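Local coordinates for fat acid-binding protein (Eubacterium ventriosum, PDB 3NYI), which holds a stearic acid molecule and probably serves as a bacterial lipid-binding protein of the DegV family, at residues F250-M253 with K254-S258; D144-S147 with F148-M152; N105-S108 with L109-D113; V275-V278 with H279-P282; K125-T128 with V129-L133. All coordinates share one frame; numbering follows the deposited sequence.

How the contacts relate
Contacts 4 and 5 are core and contact 2 lies at the surface, while contacts 1 and 3 are helices buried along one side. Contacts 4 and 5 alone touch each other, through a probable hydrogen bond between Asn127 ND2 and Ser276 OG, and both line the stearic acid; their buried polar side chains, such as Ser276, His279, Asn127 and Thr128, are mostly hydrogen-bonded within the fold. Contacts 1 and 3, with centres about 45 Å apart on opposite sides of the chain's centre, each belong to the helix of a beta-alpha-beta unit, one for each of the two sheets, each with a buried apolar side and a more exposed polar one. Contact 2 caps helix 148-161, which follows helix 128-143 of contact 5.

Contact 1: residues F250-M253 with K254-S258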
loop_
_atom_site.group_PDB
_atom_site.type_symbol
_atom_site.label_atom_id
_atom_site.label_comp_id
_atom_site.label_asym_id
_atom_site.label_seq_id
_atom_site.Cartn_x
_atom_site.Cartn_y
_atom_site.Cartn_z
ATOM N N PHE A 250 -3.366 -4.685 17.074
ATOM C CA PHE A 250 -3.178 -3.709 18.150
ATOM C C PHE A 250 -2.036 -4.130 19.074
ATOM O O PHE A 250 -1.255 -3.297 19.528
ATOM C CB PHE A 250 -4.459 -3.532 18.972
ATOM C CG PHE A 250 -5.645 -3.121 18.161
ATOM C CD1 PHE A 250 -5.521 -2.163 17.168
ATOM C CD2 PHE A 250 -6.890 -3.684 18.395
ATOM C CE1 PHE A 250 -6.618 -1.783 16.410
ATOM C CE2 PHE A 250 -7.990 -3.304 17.648
ATOM C CZ PHE A 250 -7.854 -2.351 16.652
ATOM N N GLU A 251 -1.957 -5.425 19.352
ATOM C CA GLU A 251 -0.911 -5.962 20.208
ATOM C C GLU A 251 0.436 -5.827 19.509
ATOM O O GLU A 251 1.451 -5.528 20.131
ATOM C CB GLU A 251 -1.188 -7.436 20.525
ATOM C CG GLU A 251 -0.134 -8.093 21.410
ATOM C CD GLU A 251 -0.251 -9.616 21.455
ATOM O OE1 GLU A 251 -0.416 -10.242 20.384
ATOM O OE2 GLU A 251 -0.162 -10.188 22.565
ATOM N N PHE A 252 0.444 -6.065 18.205
ATOM C CA PHE A 252 1.671 -5.899 17.440
ATOM C C PHE A 252 2.155 -4.454 17.522
ATOM O O PHE A 252 3.355 -4.206 17.651
ATOM C CB PHE A 252 1.487 -6.344 15.983
ATOM C CG PHE A 252 2.757 -6.308 15.178
ATOM C CD1 PHE A 252 3.824 -7.135 15.505
ATOM C CD2 PHE A 252 2.889 -5.441 14.096
ATOM C CE1 PHE A 252 5.006 -7.101 14.776
ATOM C CE2 PHE A 252 4.069 -5.394 13.361
ATOM C CZ PHE A 252 5.133 -6.228 13.700
HETATM N N MSE A 253 1.223 -3.504 17.463
HETATM C CA MSE A 253 1.597 -2.096 17.528
HETATM C C MSE A 253 2.339 -1.799 18.818
HETATM O O MSE A 253 3.195 -0.928 18.853
HETATM C CB MSE A 253 0.373 -1.188 17.451
HETATM C CG MSE A 253 -0.377 -1.250 16.141
HETATM SE SE MSE A 253 -2.017 -0.208 16.226
HETATM C CE MSE A 253 -2.907 -0.970 14.642
ATOM N N LYS A 254 1.981 -2.506 19.886
ATOM C CA LYS A 254 2.635 -2.285 21.170
ATOM C C LYS A 254 4.059 -2.820 21.125
ATOM O O LYS A 254 4.988 -2.183 21.624
ATOM C CB LYS A 254 1.835 -2.931 22.305
ATOM C CG LYS A 254 0.518 -2.224 22.609
ATOM C CD LYS A 254 -0.241 -2.917 23.735
ATOM C CE LYS A 254 -1.468 -2.116 24.157
ATOM N NZ LYS A 254 -2.212 -2.760 25.282
ATOM N N GLU A 255 4.224 -3.992 20.515
ATOM C CA GLU A 255 5.539 -4.606 20.358
ATOM C C GLU A 255 6.448 -3.742 19.497
ATOM O O GLU A 255 7.646 -3.640 19.762
ATOM C CB GLU A 255 5.427 -5.992 19.722
ATOM C CG GLU A 255 4.552 -6.978 20.476
ATOM C CD GLU A 255 4.219 -8.209 19.643
ATOM O OE1 GLU A 255 5.035 -8.591 18.770
ATOM O OE2 GLU A 255 3.137 -8.795 19.863
ATOM N N VAL A 256 5.883 -3.139 18.454
ATOM C CA VAL A 256 6.657 -2.256 17.582
ATOM C C VAL A 256 7.178 -1.052 18.363
ATOM O O VAL A 256 8.366 -0.725 18.300
ATOM C CB VAL A 256 5.829 -1.761 16.379
ATOM C CG1 VAL A 256 6.571 -0.666 15.614
ATOM C CG2 VAL A 256 5.468 -2.924 15.444
ATOM N N GLU A 257 6.289 -0.400 19.106
ATOM C CA GLU A 257 6.663 0.810 19.820
ATOM C C GLU A 257 7.734 0.497 20.855
ATOM O O GLU A 257 8.700 1.245 21.008
ATOM C CB GLU A 257 5.447 1.463 20.487
ATOM C CG GLU A 257 4.477 2.103 19.496
ATOM C CD GLU A 257 3.418 2.949 20.178
ATOM O OE1 GLU A 257 3.230 2.793 21.404
ATOM O OE2 GLU A 257 2.779 3.776 19.487
ATOM N N SER A 258 7.547 -0.620 21.549
ATOM C CA SER A 258 8.456 -1.076 22.584
ATOM C C SER A 258 9.810 -1.476 21.999
ATOM O O SER A 258 10.861 -1.051 22.481
ATOM C CB SER A 258 7.830 -2.267 23.317
ATOM O OG SER A 258 8.770 -2.913 24.153
HETATM O O HOH W 1 1.098 -9.441 17.928
#
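Phe252 sends CG anti to its backbone N (chi1 -175°), and Val256, one turn later, has CG1 anti to the backbone N (chi1 171°), which leaves CG2 beside that N and anti to the carbonyl carbon; together these torsions carry the CG2 methyl over the aromatic ring. The evidence for a CH-pi contact is direct: Val256 CG2 lies 3.8 Å from the centroid of the Phe252 ring and 23° off its normal. The methyl is displaced toward the rim, and its closest ring atom, Phe252 CE2, is 3.5 Å away. The backbone bond from Val256 N to Phe252 O, 2.9 Å long, fixes the spacing of the pair, and Glu257 N repeats the pattern with Met253 O at 3.1 Å.

On another flank of the helix two carboxylates come together, Glu251 OE1 and Glu255 OE2 being 3.9 Å apart. Their like charges probably repel, and a water that probably eases this is placed to donate to Glu251 OE1 at 3.0 Å and to Glu255 OE2 at 2.9 Å. It has more acceptors within reach than protons, so both bonds need not be made at once.

Helix 246-260 is the helical limb of a beta-alpha-beta unit linking strands 236-242 and 270-271. Its buried side packs Phe252 and Val256 against Val240 of the first strand and Leu221 of helix 213-231, while selenomethionine Met253 reaches Val240 and Tyr242.

Contact 2: residues D144-S147 with F148-M152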
loop_
_atom_site.group_PDB
_atom_site.type_symbol
_atom_site.label_atom_id
_atom_site.label_comp_id
_atom_site.label_asym_id
_atom_site.label_seq_id
_atom_site.Cartn_x
_atom_site.Cartn_y
_atom_site.Cartn_z
ATOM N N ASP A 144 1.781 22.104 4.632
ATOM C CA ASP A 144 2.824 22.941 5.226
ATOM C C ASP A 144 3.240 24.079 4.286
ATOM O O ASP A 144 4.133 24.865 4.599
ATOM C CB ASP A 144 4.043 22.103 5.646
ATOM C CG ASP A 144 3.709 21.084 6.728
ATOM O OD1 ASP A 144 2.638 21.223 7.358
ATOM O OD2 ASP A 144 4.514 20.143 6.952
ATOM N N GLY A 145 2.598 24.158 3.124
ATOM C CA GLY A 145 2.792 25.297 2.245
ATOM C C GLY A 145 3.874 25.174 1.187
ATOM O O GLY A 145 4.191 26.151 0.515
ATOM N N LEU A 146 4.448 23.987 1.026
ATOM C CA LEU A 146 5.354 23.753 -0.096
ATOM C C LEU A 146 4.569 23.816 -1.395
ATOM O O LEU A 146 3.405 23.423 -1.434
ATOM C CB LEU A 146 6.019 22.376 0.013
ATOM C CG LEU A 146 7.321 22.291 0.809
ATOM C CD1 LEU A 146 7.080 22.602 2.273
ATOM C CD2 LEU A 146 7.944 20.914 0.644
ATOM N N SER A 147 5.209 24.297 -2.458
ATOM C CA SER A 147 4.612 24.274 -3.792
ATOM C C SER A 147 4.658 22.862 -4.359
ATOM O O SER A 147 5.431 22.026 -3.890
ATOM C CB SER A 147 5.400 25.174 -4.728
ATOM O OG SER A 147 6.653 24.582 -5.015
ATOM N N PHE A 148 3.856 22.598 -5.393
ATOM C CA PHE A 148 3.907 21.298 -6.043
ATOM C C PHE A 148 5.334 20.955 -6.471
ATOM O O PHE A 148 5.791 19.831 -6.288
ATOM C CB PHE A 148 2.957 21.239 -7.244
ATOM C CG PHE A 148 2.980 19.920 -7.967
ATOM C CD1 PHE A 148 2.367 18.807 -7.422
ATOM C CD2 PHE A 148 3.625 19.792 -9.189
ATOM C CE1 PHE A 148 2.399 17.591 -8.076
ATOM C CE2 PHE A 148 3.657 18.580 -9.847
ATOM C CZ PHE A 148 3.041 17.480 -9.293
ATOM N N GLU A 149 6.040 21.929 -7.035
ATOM C CA GLU A 149 7.403 21.690 -7.503
ATOM C C GLU A 149 8.350 21.319 -6.363
ATOM O O GLU A 149 9.174 20.416 -6.503
ATOM C CB GLU A 149 7.943 22.906 -8.264
ATOM C CG GLU A 149 7.406 23.032 -9.685
ATOM C CD GLU A 149 5.940 23.434 -9.733
ATOM O OE1 GLU A 149 5.464 24.095 -8.778
ATOM O OE2 GLU A 149 5.266 23.093 -10.734
ATOM N N GLN A 150 8.231 22.020 -5.241
ATOM C CA GLN A 150 9.073 21.730 -4.084
ATOM C C GLN A 150 8.821 20.316 -3.568
ATOM O O GLN A 150 9.748 19.627 -3.143
ATOM C CB GLN A 150 8.837 22.750 -2.974
ATOM C CG GLN A 150 9.172 24.176 -3.382
ATOM C CD GLN A 150 8.836 25.182 -2.303
ATOM O OE1 GLN A 150 7.744 25.163 -1.734
ATOM N NE2 GLN A 150 9.780 26.073 -2.011
ATOM N N ALA A 151 7.562 19.888 -3.604
ATOM C CA ALA A 151 7.208 18.568 -3.103
ATOM C C ALA A 151 7.748 17.496 -4.042
ATOM O O ALA A 151 8.266 16.469 -3.604
ATOM C CB ALA A 151 5.689 18.438 -2.949
HETATM N N MSE A 152 7.625 17.736 -5.343
HETATM C CA MSE A 152 8.072 16.758 -6.324
HETATM C C MSE A 152 9.584 16.574 -6.260
HETATM O O MSE A 152 10.085 15.491 -6.524
HETATM C CB MSE A 152 7.630 17.150 -7.740
HETATM C CG MSE A 152 6.124 17.038 -7.967
HETATM SE SE MSE A 152 5.476 15.205 -7.708
HETATM C CE MSE A 152 6.693 14.359 -8.964
#
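Ser147 and Gln150 bond to each other in both directions, which defines a capping box at the start of helix 148-161. In one direction Gln150 N donates to Ser147 OG at 3.0 Å, with an N-H...O angle of 164°. In the other Ser147 N donates to Gln150 OE1 at 2.8 Å and is equally straight (165°), the donor lying a little off the plane of the amide. Ser147 OG can act as the N-cap acceptor because chi1 of 71° tucks it between its own backbone N and carbonyl carbon, facing the first turn. The Gln150 chain, extended beyond CG, runs back alongside and brings its amide oxygen to the serine N-H. A glycine here would probably leave Gln150 N without its capping acceptor and the first turn less firmly fixed.

The backbone adds a regular helical bond, Ala151 N to Ser147 O at 3.0 Å, as the helix gets under way.

Leu146 packs on Gln150: its CB lies 3.7 Å from the amide oxygen OE1, and its CG and CD2 loosely face the glutamine CB. Before it, Gly145 has a positive phi and ends helix 128-143 in a Schellman motif, so one helix is closed and the next opened within a few residues.

The turn lies at the surface and joins these two successive helices. Leu146 and Ala151 rest on Met141, Phe148 and Ala151 on Phe138, and the Phe148 ring also meets that of Tyr5; Phe148 and Met152, a selenomethionine, reach strand 119-123 at Cys120 and Ile122.

Contact 3: residues N105-S108 with L109-D113; sequences NAKS and LVLED
Asn105 O, Ala106 O and Lys107 O accept in turn from Leu109 N, Val110 N and Leu111 N, each at 3.0 Å, which is the regular alpha-helical pattern; the next bond, from Glu112 N to Ser108 O, stretches to 3.4 Å and is weak. Along the same turn the side chains brush the carbonyls that take part in it. Val110 CG2, anti to the carbonyl carbon, sits 3.3 Å from Ala106 O, and Leu109 CB lies 3.4 Å from the same oxygen.

Helix 99-113 is the helix of a beta-alpha-beta unit between strands 87-91 and 119-123. Its buried side is set against helix 70-81: Ala106 meets Tyr73 and Ala74, and Val110 meets Phe77.

Lys107 and Leu111 lie one turn apart and only graze, Lys107 CE being 4.4 Å from Leu111 CD2. The lysine chain is extended throughout (chi1 165°) and thereby carries NZ to the carbonyl oxygen of Ile119, where it is hydrogen-bonded at the start of the following strand. Leu111 CB rests 3.5 Å from Ser108 O. Near the end of the helix Asp113 forms a salt bridge with Arg78 of helix 70-81.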
loop_
_atom_site.group_PDB
_atom_site.type_symbol
_atom_site.label_atom_id
_atom_site.label_comp_id
_atom_site.label_asym_id
_atom_site.label_seq_id
_atom_site.Cartn_x
_atom_site.Cartn_y
_atom_site.Cartn_z
ATOM N N ASN A 105 -3.155 6.199 -19.337
ATOM C CA ASN A 105 -4.107 6.233 -20.453
ATOM C C ASN A 105 -5.295 7.146 -20.166
ATOM O O ASN A 105 -5.796 7.818 -21.062
ATOM C CB ASN A 105 -4.565 4.833 -20.855
ATOM C CG ASN A 105 -3.559 4.137 -21.765
ATOM O OD1 ASN A 105 -2.346 4.301 -21.607
ATOM N ND2 ASN A 105 -4.058 3.371 -22.730
ATOM N N ALA A 106 -5.724 7.194 -18.909
ATOM C CA ALA A 106 -6.872 8.024 -18.543
ATOM C C ALA A 106 -6.527 9.510 -18.600
ATOM O O ALA A 106 -7.340 10.333 -19.039
ATOM C CB ALA A 106 -7.385 7.645 -17.166
ATOM N N LYS A 107 -5.323 9.861 -18.146
ATOM C CA LYS A 107 -4.845 11.233 -18.285
ATOM C C LYS A 107 -4.891 11.672 -19.755
ATOM O O LYS A 107 -5.365 12.770 -20.080
ATOM C CB LYS A 107 -3.421 11.375 -17.715
ATOM C CG LYS A 107 -2.725 12.650 -18.145
ATOM C CD LYS A 107 -1.359 12.760 -17.509
ATOM C CE LYS A 107 -0.604 13.976 -18.011
ATOM N NZ LYS A 107 0.670 14.157 -17.252
ATOM N N SER A 108 -4.411 10.808 -20.644
ATOM C CA SER A 108 -4.412 11.124 -22.074
ATOM C C SER A 108 -5.826 11.318 -22.609
ATOM O O SER A 108 -6.089 12.260 -23.351
ATOM C CB SER A 108 -3.689 10.042 -22.876
ATOM O OG SER A 108 -2.301 10.083 -22.614
ATOM N N LEU A 109 -6.732 10.424 -22.228
ATOM C CA LEU A 109 -8.142 10.552 -22.594
ATOM C C LEU A 109 -8.707 11.927 -22.220
ATOM O O LEU A 109 -9.367 12.584 -23.031
ATOM C CB LEU A 109 -8.962 9.475 -21.887
ATOM C CG LEU A 109 -9.797 8.510 -22.713
ATOM C CD1 LEU A 109 -8.902 7.453 -23.326
ATOM C CD2 LEU A 109 -10.850 7.871 -21.824
ATOM N N VAL A 110 -8.455 12.363 -20.987
ATOM C CA VAL A 110 -9.058 13.595 -20.484
ATOM C C VAL A 110 -8.474 14.807 -21.189
ATOM O O VAL A 110 -9.175 15.783 -21.455
ATOM C CB VAL A 110 -8.892 13.725 -18.941
ATOM C CG1 VAL A 110 -9.366 15.095 -18.443
ATOM C CG2 VAL A 110 -9.649 12.608 -18.242
ATOM N N LEU A 111 -7.188 14.735 -21.508
ATOM C CA LEU A 111 -6.511 15.822 -22.199
ATOM C C LEU A 111 -7.217 16.196 -23.503
ATOM O O LEU A 111 -7.335 17.379 -23.837
ATOM C CB LEU A 111 -5.053 15.451 -22.469
ATOM C CG LEU A 111 -4.039 16.323 -21.728
ATOM C CD1 LEU A 111 -4.596 16.751 -20.377
ATOM C CD2 LEU A 111 -2.719 15.586 -21.559
ATOM N N GLU A 112 -7.683 15.187 -24.235
ATOM C CA GLU A 112 -8.415 15.420 -25.476
ATOM C C GLU A 112 -9.532 16.435 -25.275
ATOM O O GLU A 112 -9.654 17.394 -26.031
ATOM C CB GLU A 112 -9.006 14.114 -25.994
ATOM C CG GLU A 112 -7.975 13.099 -26.415
ATOM C CD GLU A 112 -8.595 11.778 -26.815
ATOM O OE1 GLU A 112 -9.830 11.720 -26.990
ATOM O OE2 GLU A 112 -7.844 10.794 -26.952
ATOM N N ASP A 113 -10.343 16.218 -24.245
ATOM C CA ASP A 113 -11.484 17.084 -23.970
ATOM C C ASP A 113 -11.118 18.333 -23.158
ATOM O O ASP A 113 -11.836 19.333 -23.198
ATOM C CB ASP A 113 -12.593 16.298 -23.265
ATOM C CG ASP A 113 -13.071 15.101 -24.076
ATOM O OD1 ASP A 113 -12.661 14.961 -25.250
ATOM O OD2 ASP A 113 -13.862 14.300 -23.537
#

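Contact 4: residues V275-V278 with H279-P282; sequences VSAV and HTGP. With STE (stearic acid), chain C.
Ser276 O takes two backbone hydrogen bonds at the end of helix 274-280. Thr280 N approaches nearly head-on at 2.8 Å, whereas His279 N, at 2.9 Å, comes from above the carbonyl plane. Gly281 N adds a bond to Ala277 O at 2.9 Å, and its residue leaves the helix with positive phi. The Thr280 hydroxyl, turned back by a chi1 of 60°, donates to Gly281 O at 2.7 Å, in the carbonyl plane and on a lone pair.

The His279 ring makes the other contacts. Its CD2 edge points at Val275 O, 3.3 Å away, a buried oxygen with no hydrogen-bonding partner in the model. One face meets Val278 CG1, and over the other lies the stearic acid chain, with His279 CD2 3.6 Å from C5. Val275 CG1 and Thr280 CG2 extend this apolar wall. NE2 bonds to Thr65 OG1, so His279 touches the acyl chain itself and also backs, as a second-shell partner, the hydroxyl that bonds the fatty acid. Replacing His279 by alanine would remove the ring, and is likely to leave a gap beside the chain and Thr65 OG1 without this partner.

The helix packs on strand 25-33, where Val275 and Val278 meet Leu30 and Val32, and on helix 48-57, where Ala277 and, just beyond the helix end, Pro282 meet Tyr52.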
loop_
_atom_site.group_PDB
_atom_site.type_symbol
_atom_site.label_atom_id
_atom_site.label_comp_id
_atom_site.label_asym_id
_atom_site.label_seq_id
_atom_site.Cartn_x
_atom_site.Cartn_y
_atom_site.Cartn_z
ATOM N N VAL A 275 -6.872 -5.460 -1.993
ATOM C CA VAL A 275 -5.834 -5.570 -3.034
ATOM C C VAL A 275 -4.632 -6.421 -2.557
ATOM O O VAL A 275 -4.180 -7.331 -3.255
ATOM C CB VAL A 275 -5.337 -4.185 -3.506
ATOM C CG1 VAL A 275 -4.154 -4.340 -4.474
ATOM C CG2 VAL A 275 -6.478 -3.398 -4.142
ATOM N N SER A 276 -4.107 -6.124 -1.376
ATOM C CA SER A 276 -2.991 -6.907 -0.859
ATOM C C SER A 276 -3.413 -8.270 -0.340
ATOM O O SER A 276 -2.722 -9.274 -0.559
ATOM C CB SER A 276 -2.255 -6.156 0.266
ATOM O OG SER A 276 -1.633 -4.994 -0.232
ATOM N N ALA A 277 -4.543 -8.313 0.358
ATOM C CA ALA A 277 -4.953 -9.550 1.011
ATOM C C ALA A 277 -5.232 -10.684 0.027
ATOM O O ALA A 277 -4.996 -11.848 0.341
ATOM C CB ALA A 277 -6.160 -9.311 1.927
ATOM N N VAL A 278 -5.745 -10.355 -1.154
ATOM C CA VAL A 278 -5.983 -11.392 -2.148
ATOM C C VAL A 278 -4.659 -12.090 -2.458
ATOM O O VAL A 278 -4.615 -13.294 -2.714
ATOM C CB VAL A 278 -6.641 -10.832 -3.431
ATOM C CG1 VAL A 278 -6.493 -11.806 -4.596
ATOM C CG2 VAL A 278 -8.132 -10.525 -3.182
ATOM N N HIS A 279 -3.572 -11.331 -2.379
ATOM C CA HIS A 279 -2.265 -11.845 -2.746
ATOM C C HIS A 279 -1.425 -12.346 -1.568
ATOM O O HIS A 279 -0.549 -13.189 -1.763
ATOM C CB HIS A 279 -1.505 -10.794 -3.588
ATOM C CG HIS A 279 -2.149 -10.551 -4.919
ATOM N ND1 HIS A 279 -1.821 -11.283 -6.042
ATOM C CD2 HIS A 279 -3.154 -9.730 -5.289
ATOM C CE1 HIS A 279 -2.567 -10.888 -7.057
ATOM N NE2 HIS A 279 -3.396 -9.942 -6.622
ATOM N N THR A 280 -1.696 -11.856 -0.357
ATOM C CA THR A 280 -0.952 -12.326 0.817
ATOM C C THR A 280 -1.647 -13.453 1.554
ATOM O O THR A 280 -1.002 -14.198 2.291
ATOM C CB THR A 280 -0.732 -11.212 1.869
ATOM O OG1 THR A 280 -2.002 -10.720 2.335
ATOM C CG2 THR A 280 0.082 -10.068 1.284
ATOM N N GLY A 281 -2.962 -13.570 1.359
ATOM C CA GLY A 281 -3.785 -14.366 2.241
ATOM C C GLY A 281 -4.316 -13.470 3.339
ATOM O O GLY A 281 -3.933 -12.306 3.428
ATOM N N PRO A 282 -5.189 -14.008 4.201
ATOM C CA PRO A 282 -5.839 -13.169 5.209
ATOM C C PRO A 282 -4.971 -12.878 6.437
ATOM O O PRO A 282 -5.459 -12.189 7.334
ATOM C CB PRO A 282 -7.054 -14.016 5.653
ATOM C CG PRO A 282 -6.848 -15.394 5.066
ATOM C CD PRO A 282 -5.523 -15.433 4.367
HETATM C C1 STE C . -4.133 -5.983 -10.002
HETATM O O1 STE C . -3.735 -5.272 -10.873
HETATM O O2 STE C . -4.752 -6.967 -10.285
HETATM C C2 STE C . -3.655 -5.752 -8.550
HETATM C C3 STE C . -2.490 -6.713 -8.200
HETATM C C4 STE C . -2.097 -6.550 -6.711
HETATM C C5 STE C . -0.787 -7.305 -6.394
HETATM C C6 STE C . -0.452 -7.170 -4.890
HETATM C C7 STE C . 0.802 -8.002 -4.519
HETATM C C8 STE C . 1.171 -7.697 -3.044
HETATM C C9 STE C . 2.404 -8.515 -2.596
HETATM C C10 STE C . 2.666 -8.236 -1.090
HETATM C C11 STE C . 3.331 -6.864 -0.958
HETATM C C12 STE C . 2.680 -5.908 0.070
HETATM C C13 STE C . 1.889 -6.599 1.192
HETATM C C14 STE C . 2.322 -5.921 2.520
HETATM C C15 STE C . 1.327 -6.238 3.660
HETATM C C16 STE C . 1.989 -5.865 5.010
HETATM C C17 STE C . 1.727 -4.376 5.325
HETATM C C18 STE C . 2.225 -4.017 6.744
#

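Contact 5: residues K125-T128 with V129-L133. With STE (stearic acid), chain C.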
loop_
_atom_site.group_PDB
_atom_site.type_symbol
_atom_site.label_atom_id
_atom_site.label_comp_id
_atom_site.label_asym_id
_atom_site.label_seq_id
_atom_site.Cartn_x
_atom_site.Cartn_y
_atom_site.Cartn_z
ATOM N N LYS A 125 5.637 3.357 -6.356
ATOM C CA LYS A 125 6.599 2.292 -6.065
ATOM C C LYS A 125 6.327 1.627 -4.719
ATOM O O LYS A 125 7.174 0.905 -4.197
ATOM C CB LYS A 125 8.063 2.805 -6.116
ATOM C CG LYS A 125 8.394 3.538 -7.410
ATOM C CD LYS A 125 9.881 3.866 -7.538
ATOM C CE LYS A 125 10.710 2.602 -7.731
ATOM N NZ LYS A 125 12.158 2.906 -7.994
ATOM N N GLN A 126 5.142 1.864 -4.167
ATOM C CA GLN A 126 4.768 1.290 -2.877
ATOM C C GLN A 126 3.476 0.468 -2.979
ATOM O O GLN A 126 2.951 0.206 -4.074
ATOM C CB GLN A 126 4.525 2.418 -1.868
ATOM C CG GLN A 126 5.535 3.563 -1.928
ATOM C CD GLN A 126 6.989 3.118 -1.710
ATOM O OE1 GLN A 126 7.264 2.186 -0.957
ATOM N NE2 GLN A 126 7.926 3.805 -2.374
ATOM N N ASN A 127 2.963 0.083 -1.817
ATOM C CA ASN A 127 1.674 -0.602 -1.715
ATOM C C ASN A 127 1.214 -0.420 -0.285
ATOM O O ASN A 127 2.036 -0.141 0.613
ATOM C CB ASN A 127 1.845 -2.094 -2.023
ATOM C CG ASN A 127 0.540 -2.864 -2.000
ATOM O OD1 ASN A 127 -0.549 -2.287 -2.126
ATOM N ND2 ASN A 127 0.641 -4.188 -1.813
ATOM N N THR A 128 -0.089 -0.563 -0.069
ATOM C CA THR A 128 -0.667 -0.528 1.274
ATOM C C THR A 128 0.046 0.498 2.189
ATOM O O THR A 128 0.103 1.689 1.836
ATOM C CB THR A 128 -0.830 -1.979 1.893
ATOM O OG1 THR A 128 -1.421 -1.908 3.200
ATOM C CG2 THR A 128 0.509 -2.771 1.937
ATOM N N VAL A 129 0.563 0.063 3.340
ATOM C CA VAL A 129 1.096 1.014 4.335
ATOM C C VAL A 129 2.090 2.062 3.762
ATOM O O VAL A 129 2.024 3.231 4.136
ATOM C CB VAL A 129 1.665 0.301 5.609
ATOM C CG1 VAL A 129 2.913 -0.524 5.267
ATOM C CG2 VAL A 129 1.959 1.318 6.758
ATOM N N THR A 130 3.002 1.657 2.873
ATOM C CA THR A 130 3.985 2.616 2.372
ATOM C C THR A 130 3.388 3.505 1.295
ATOM O O THR A 130 3.855 4.591 1.079
ATOM C CB THR A 130 5.294 1.977 1.838
ATOM O OG1 THR A 130 4.990 0.788 1.107
ATOM C CG2 THR A 130 6.287 1.644 3.000
ATOM N N GLN A 131 2.363 3.026 0.591
ATOM C CA GLN A 131 1.664 3.897 -0.310
ATOM C C GLN A 131 0.917 4.936 0.515
ATOM O O GLN A 131 0.911 6.111 0.164
ATOM C CB GLN A 131 0.683 3.105 -1.199
ATOM C CG GLN A 131 0.127 3.917 -2.365
ATOM C CD GLN A 131 -0.702 3.019 -3.278
ATOM O OE1 GLN A 131 -0.522 1.798 -3.278
ATOM N NE2 GLN A 131 -1.616 3.611 -4.043
ATOM N N ALA A 132 0.292 4.512 1.616
ATOM C CA ALA A 132 -0.358 5.467 2.527
ATOM C C ALA A 132 0.649 6.479 3.131
ATOM O O ALA A 132 0.381 7.693 3.192
ATOM C CB ALA A 132 -1.092 4.717 3.634
ATOM N N LEU A 133 1.808 5.982 3.552
ATOM C CA LEU A 133 2.864 6.870 4.093
ATOM C C LEU A 133 3.341 7.898 3.069
ATOM O O LEU A 133 3.570 9.061 3.411
ATOM C CB LEU A 133 4.061 6.047 4.587
ATOM C CG LEU A 133 3.794 5.307 5.900
ATOM C CD1 LEU A 133 4.890 4.285 6.185
ATOM C CD2 LEU A 133 3.661 6.321 7.061
HETATM C C1 STE C . -4.133 -5.983 -10.002
HETATM O O1 STE C . -3.735 -5.272 -10.873
HETATM O O2 STE C . -4.752 -6.967 -10.285
HETATM C C2 STE C . -3.655 -5.752 -8.550
HETATM C C3 STE C . -2.490 -6.713 -8.200
HETATM C C4 STE C . -2.097 -6.550 -6.711
HETATM C C5 STE C . -0.787 -7.305 -6.394
HETATM C C6 STE C . -0.452 -7.170 -4.890
HETATM C C7 STE C . 0.802 -8.002 -4.519
HETATM C C8 STE C . 1.171 -7.697 -3.044
HETATM C C9 STE C . 2.404 -8.515 -2.596
HETATM C C10 STE C . 2.666 -8.236 -1.090
HETATM C C11 STE C . 3.331 -6.864 -0.958
HETATM C C12 STE C . 2.680 -5.908 0.070
HETATM C C13 STE C . 1.889 -6.599 1.192
HETATM C C14 STE C . 2.322 -5.921 2.520
HETATM C C15 STE C . 1.327 -6.238 3.660
HETATM C C16 STE C . 1.989 -5.865 5.010
HETATM C C17 STE C . 1.727 -4.376 5.325
HETATM C C18 STE C . 2.225 -4.017 6.744
HETATM O O HOH W 2 7.988 -0.060 0.647
#
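Gln126 and Thr130 meet across the entry to helix 128-143, their side chains at about a right angle. The glutamine chain is bent (chi2 -58°), and this folds OE1 back to 3.4 Å from Thr130 OG1. A water lies close to both, 2.9 Å from Gln126 OE1, while Gln126 NE2 is bonded to Met159 O. The Thr130 hydroxyl, tucked between its backbone N and carbonyl carbon, is also 3.1 Å from Asn127 O.

The first turn is anchored by Gln131 N to Asn127 O at 3.2 Å, with the donor well above the carbonyl plane, and by Ala132 N to Thr128 O, shorter at 2.8 Å and approaching nearly in line with the C=O bond. This turn lies where the two sheets approach each other: Gln131 NE2 bonds Asp10 of strand 6-10, whereas Thr128, Val129 and Thr130 touch Ile164 of strand 163-167. The acyl chain passes along it, consistent with the DegV-family way of holding a fatty acid between two domains.

Asn127 extends its amide with chi1 -177°, placing ND2 3.3 Å from stearic acid C12 while it bonds Ser276 OG. Thr128 divides its branches: OG1, anti to the backbone N (chi1 -179°), bonds Asp14 OD2, and CG2 turns to the ligand, 3.7 Å from C14. Val129 CG1 reaches the methyl end, 3.9 Å from C18. Gln131 OE1 is buried and has no partner in the model.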